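Long-range contacts in putative branched-chain amino acid ABC transporter, periplasmic branched-chain amino acid-binding protein (Pseudomonas protegens Pf-5, PDB 4RU0), which probably binds branched-chain amino acids or related solutes in the periplasm and hands them to an ABC transporter for uptake: residues A[32-37]-A[351-356]; A[36-41]-A[76-81]. One frame throughout, in Å; residues are numbered along the deposited sequence.

Interaction 1 of 2, residues A[32-37]-A[351-356]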
# COMPACT_ATOMS: atom_id res chain seq x y z
N ASP A 32 10.20 -26.80 12.01
CA ASP A 32 9.29 -26.44 13.10
C ASP A 32 8.94 -24.95 13.09
O ASP A 32 7.98 -24.52 13.73
CB ASP A 32 9.92 -26.81 14.43
CG ASP A 32 10.50 -28.21 14.42
OD1 ASP A 32 9.79 -29.14 14.87
OD2 ASP A 32 11.64 -28.38 13.95
N GLN A 33 9.72 -24.17 12.36
CA GLN A 33 9.50 -22.74 12.25
C GLN A 33 8.61 -22.39 11.05
O GLN A 33 8.46 -23.20 10.13
CB GLN A 33 10.85 -22.02 12.14
CG GLN A 33 11.83 -22.40 13.24
CD GLN A 33 13.26 -21.98 12.93
OE1 GLN A 33 13.71 -22.07 11.79
NE2 GLN A 33 13.98 -21.53 13.95
N GLN A 34 8.01 -21.21 11.07
CA GLN A 34 7.22 -20.70 9.95
C GLN A 34 8.07 -19.79 9.08
O GLN A 34 8.63 -18.81 9.57
CB GLN A 34 5.98 -19.95 10.45
CG GLN A 34 5.21 -19.22 9.35
CD GLN A 34 4.34 -20.15 8.53
OE1 GLN A 34 3.34 -20.68 9.01
NE2 GLN A 34 4.73 -20.36 7.27
N PHE A 35 8.18 -20.12 7.80
CA PHE A 35 9.05 -19.36 6.91
C PHE A 35 8.40 -18.07 6.42
O PHE A 35 7.24 -18.05 6.00
CB PHE A 35 9.47 -20.20 5.70
CG PHE A 35 10.42 -19.50 4.78
CD1 PHE A 35 11.48 -18.76 5.29
CD2 PHE A 35 10.26 -19.57 3.41
CE1 PHE A 35 12.36 -18.11 4.44
CE2 PHE A 35 11.13 -18.93 2.56
CZ PHE A 35 12.19 -18.19 3.07
N PHE A 36 9.17 -16.99 6.48
CA PHE A 36 8.71 -15.68 6.05
C PHE A 36 9.65 -15.15 4.98
O PHE A 36 10.65 -14.51 5.29
CB PHE A 36 8.66 -14.71 7.23
CG PHE A 36 7.66 -13.60 7.07
CD1 PHE A 36 6.45 -13.64 7.75
CD2 PHE A 36 7.94 -12.52 6.25
CE1 PHE A 36 5.54 -12.61 7.61
CE2 PHE A 36 7.03 -11.49 6.10
CZ PHE A 36 5.82 -11.54 6.78
N PRO A 37 9.34 -15.43 3.70
CA PRO A 37 10.21 -15.01 2.60
C PRO A 37 10.28 -13.49 2.50
O PRO A 37 9.27 -12.80 2.64
CB PRO A 37 9.53 -15.62 1.37
CG PRO A 37 8.11 -15.79 1.76
CD PRO A 37 8.12 -16.11 3.22
N ARG A 351 1.14 -24.30 14.44
CA ARG A 351 2.11 -24.96 13.58
C ARG A 351 2.34 -24.18 12.30
O ARG A 351 1.50 -23.37 11.90
CB ARG A 351 1.65 -26.38 13.24
CG ARG A 351 0.41 -26.41 12.38
CD ARG A 351 0.25 -27.75 11.70
NE ARG A 351 -0.55 -27.64 10.48
CZ ARG A 351 -1.84 -27.96 10.41
NH1 ARG A 351 -2.48 -28.40 11.48
NH2 ARG A 351 -2.48 -27.83 9.25
N PRO A 352 3.50 -24.41 11.64
CA PRO A 352 3.75 -23.87 10.30
C PRO A 352 2.59 -24.14 9.34
O PRO A 352 1.98 -25.21 9.39
CB PRO A 352 5.01 -24.63 9.88
CG PRO A 352 5.75 -24.80 11.16
CD PRO A 352 4.70 -25.05 12.21
N LEU A 353 2.30 -23.16 8.49
CA LEU A 353 1.10 -23.20 7.67
C LEU A 353 1.35 -23.29 6.17
O LEU A 353 2.43 -22.95 5.69
CB LEU A 353 0.25 -21.96 7.94
CG LEU A 353 -0.40 -21.87 9.32
CD1 LEU A 353 -1.06 -20.51 9.50
CD2 LEU A 353 -1.41 -22.99 9.50
N ASN A 354 0.33 -23.76 5.46
CA ASN A 354 0.33 -23.84 4.01
C ASN A 354 -0.06 -22.53 3.36
O ASN A 354 -0.70 -21.69 3.98
CB ASN A 354 -0.65 -24.92 3.55
CG ASN A 354 0.05 -26.14 3.05
OD1 ASN A 354 1.28 -26.20 3.02
ND2 ASN A 354 -0.72 -27.15 2.66
N GLY A 355 0.31 -22.37 2.09
CA GLY A 355 -0.15 -21.24 1.31
C GLY A 355 -1.65 -21.33 1.13
O GLY A 355 -2.36 -20.32 1.11
N GLU A 356 -2.14 -22.56 1.01
CA GLU A 356 -3.57 -22.83 0.90
C GLU A 356 -4.28 -22.46 2.20
O GLU A 356 -5.43 -22.01 2.20
CB GLU A 356 -3.80 -24.29 0.56
CG GLU A 356 -5.22 -24.67 0.22
CD GLU A 356 -5.30 -26.06 -0.39
OE1 GLU A 356 -4.25 -26.58 -0.83
OE2 GLU A 356 -6.42 -26.63 -0.44
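The side chain of Gln34 reaches across to the backbone of Leu353. Its CG stands anti to the backbone N (chi1 171°), and the chain then bends at chi2. This swings the carboxamide oxygen toward the loop ahead of helix 355-363. Gln34 OE1 accepts the amide hydrogen of Leu353 N at 2.7 Å, the one hydrogen bond between the segments. The bond is somewhat bent, 146° at the hydrogen, and the N lies 26° from the carbonyl plane of the amide. Gln34 OE1 also sits 3.5 Å from Leu353 CB.

Pro352 packs alongside the backbone. At the ring corner, Pro352 CG lies near two successive carbonyl oxygens, 3.4 Å from Asp32 O and 3.3 Å from Gln33 O. The Leu353 side chain packs on Ile341, Ala344 and Phe348 of helix 325-348. Asn354 follows at the N-cap of helix 355-363, with its backbone N bonded to Glu357 OE1.

Gln34 also pairs by backbone with Lys75 and Val77. The contact thus ties the start of the first strand to the loop between helices 325-348 and 355-363, within one lobe of the two-lobed alpha/beta fold of leucine-binding-type periplasmic proteins.

Interaction 2 of 2, residues A[36-41]-A[76-81]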
# COMPACT_ATOMS: atom_id res chain seq x y z
N PHE A 36 9.17 -16.99 6.48
CA PHE A 36 8.71 -15.68 6.05
C PHE A 36 9.65 -15.15 4.98
O PHE A 36 10.65 -14.51 5.29
CB PHE A 36 8.66 -14.71 7.23
CG PHE A 36 7.66 -13.60 7.07
CD1 PHE A 36 6.45 -13.64 7.75
CD2 PHE A 36 7.94 -12.52 6.25
CE1 PHE A 36 5.54 -12.61 7.61
CE2 PHE A 36 7.03 -11.49 6.10
CZ PHE A 36 5.82 -11.54 6.78
N PRO A 37 9.34 -15.43 3.70
CA PRO A 37 10.21 -15.01 2.60
C PRO A 37 10.28 -13.49 2.50
O PRO A 37 9.27 -12.80 2.64
CB PRO A 37 9.53 -15.62 1.37
CG PRO A 37 8.11 -15.79 1.76
CD PRO A 37 8.12 -16.11 3.22
N LEU A 38 11.49 -12.97 2.27
CA LEU A 38 11.68 -11.53 2.14
C LEU A 38 12.33 -11.18 0.81
O LEU A 38 13.53 -11.40 0.61
CB LEU A 38 12.52 -10.99 3.30
CG LEU A 38 11.85 -11.07 4.68
CD1 LEU A 38 12.74 -10.46 5.74
CD2 LEU A 38 10.49 -10.40 4.65
N ALA A 39 11.53 -10.64 -0.11
CA ALA A 39 12.03 -10.20 -1.41
C ALA A 39 12.42 -8.73 -1.33
O ALA A 39 11.55 -7.85 -1.30
CB ALA A 39 10.98 -10.43 -2.49
N THR A 40 13.72 -8.47 -1.28
CA THR A 40 14.21 -7.13 -0.99
C THR A 40 15.21 -6.63 -2.01
O THR A 40 15.84 -7.43 -2.71
CB THR A 40 14.87 -7.07 0.41
OG1 THR A 40 16.03 -7.91 0.42
CG2 THR A 40 13.90 -7.54 1.49
N TYR A 41 15.36 -5.31 -2.10
CA TYR A 41 16.43 -4.72 -2.88
C TYR A 41 17.34 -3.87 -1.99
O TYR A 41 16.86 -3.01 -1.25
CB TYR A 41 15.88 -3.89 -4.05
CG TYR A 41 14.66 -3.05 -3.75
CD1 TYR A 41 14.78 -1.77 -3.23
CD2 TYR A 41 13.38 -3.53 -4.02
CE1 TYR A 41 13.66 -0.99 -2.96
CE2 TYR A 41 12.26 -2.77 -3.76
CZ TYR A 41 12.40 -1.50 -3.23
OH TYR A 41 11.28 -0.74 -2.97
N LEU A 76 9.34 -17.72 14.04
CA LEU A 76 9.40 -17.22 12.67
C LEU A 76 10.84 -17.23 12.15
O LEU A 76 11.75 -16.75 12.83
CB LEU A 76 8.82 -15.81 12.58
CG LEU A 76 7.32 -15.62 12.35
CD1 LEU A 76 6.49 -16.57 13.21
CD2 LEU A 76 6.93 -14.18 12.64
N VAL A 77 11.04 -17.77 10.96
CA VAL A 77 12.36 -17.72 10.34
C VAL A 77 12.24 -17.01 9.00
O VAL A 77 11.27 -17.21 8.26
CB VAL A 77 12.96 -19.15 10.16
CG1 VAL A 77 12.02 -20.04 9.38
CG2 VAL A 77 14.33 -19.08 9.50
N TRP A 78 13.21 -16.15 8.69
CA TRP A 78 13.16 -15.40 7.44
C TRP A 78 14.52 -15.36 6.76
O TRP A 78 15.56 -15.56 7.39
CB TRP A 78 12.67 -13.98 7.70
CG TRP A 78 13.53 -13.18 8.63
CD1 TRP A 78 14.60 -12.40 8.30
CD2 TRP A 78 13.39 -13.09 10.06
NE1 TRP A 78 15.14 -11.83 9.43
CE2 TRP A 78 14.42 -12.24 10.52
CE3 TRP A 78 12.50 -13.64 10.98
CZ2 TRP A 78 14.57 -11.93 11.87
CZ3 TRP A 78 12.66 -13.33 12.32
CH2 TRP A 78 13.69 -12.48 12.75
N GLN A 79 14.49 -15.10 5.45
CA GLN A 79 15.71 -14.95 4.66
C GLN A 79 15.47 -13.96 3.54
O GLN A 79 14.37 -13.87 3.00
CB GLN A 79 16.16 -16.30 4.10
CG GLN A 79 17.57 -16.28 3.50
CD GLN A 79 18.03 -17.63 3.01
OE1 GLN A 79 17.23 -18.44 2.53
NE2 GLN A 79 19.33 -17.89 3.12
N GLU A 80 16.51 -13.21 3.18
CA GLU A 80 16.41 -12.22 2.14
C GLU A 80 16.93 -12.73 0.81
O GLU A 80 17.94 -13.44 0.75
CB GLU A 80 17.16 -10.95 2.53
CG GLU A 80 16.27 -9.82 3.00
CD GLU A 80 17.06 -8.67 3.59
OE1 GLU A 80 17.31 -7.68 2.87
OE2 GLU A 80 17.43 -8.75 4.78
N CYS A 81 16.25 -12.35 -0.27
CA CYS A 81 16.73 -12.60 -1.61
C CYS A 81 16.75 -11.28 -2.37
O CYS A 81 15.77 -10.53 -2.34
CB CYS A 81 15.86 -13.63 -2.33
SG CYS A 81 16.33 -14.00 -4.04
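Residues Phe36 to Thr40 pair with Val77 to Cys81 as the two parallel strands of a right-handed beta-alpha-beta crossover, with helix 47-67 as its connection. The strand directions differ by 24°.

Backbone bonds come first. Phe36 N donates to Val77 O at 2.8 Å and Leu38 N to Gln79 O at 3.1 Å. Leu38 O accepts Cys81 N at 3.0 Å, and Thr40 N reaches Cys81 O at 3.1 Å. Glu80 CA-H adds a weaker contact to Leu38 O.

The apolar contacts lie on the face turned to helix 47-67. Leu38 and Trp78 run side by side, pointing the same way, with Leu38 CD1 3.7 Å from Trp78 CD1. Nearer the strand start, Phe36 CB lies 4.1 Å from Trp78 CB. The Phe36 ring turns off to pack on Leu61, while Pro37 and Gln79, on the other face, pack on Phe97 of helix 87-97.

Two further links lead out of the strand pair: the disulfide from Cys81 to Cys93 fastens its strand to helix 87-97, and Tyr41, just past its own strand, enters the ligand pocket, where its OH makes a weak hydrogen bond to the bound polyether.

The polar side-chain contact is between Thr40 and Glu80, which cross at about a right angle. Glu80 also forms a salt bridge through OE1 to Arg42. With an alanine here instead of Glu80, Arg42 is likely to lose this charge partner and the Thr40 hydroxyl its acceptor. Thr40 CG2 rests 3.6 Å from Glu80 CG. With chi1 at 64°, Thr40 OG1 sits between the backbone N and the carbonyl carbon, and it donates to the anti lone pair of Glu80 OE1 at 2.8 Å.

In the fold
Both interactions use strand 34-40. Their ranges overlap at Phe36 and Pro37, which touch the partner segment only in interaction 2. Their centres are about 13 Å apart. Interaction 1 takes the strand's beginning and is only partly buried, with exposed residues at its margin. It joins parts of the chain more than 300 residues apart through a single side-chain-to-backbone bond and proline packing. Interaction 2 is the buried one. It joins neighbouring strands by a ladder of backbone bonds, with apolar packing and a threonine-glutamate hydrogen bond, the glutamate also salt-bridged to Arg42. The two meet at Val77, whose N probably donates a hydrogen bond to Gln34 O, so pairing with strand 76-82 already begins at Gln34.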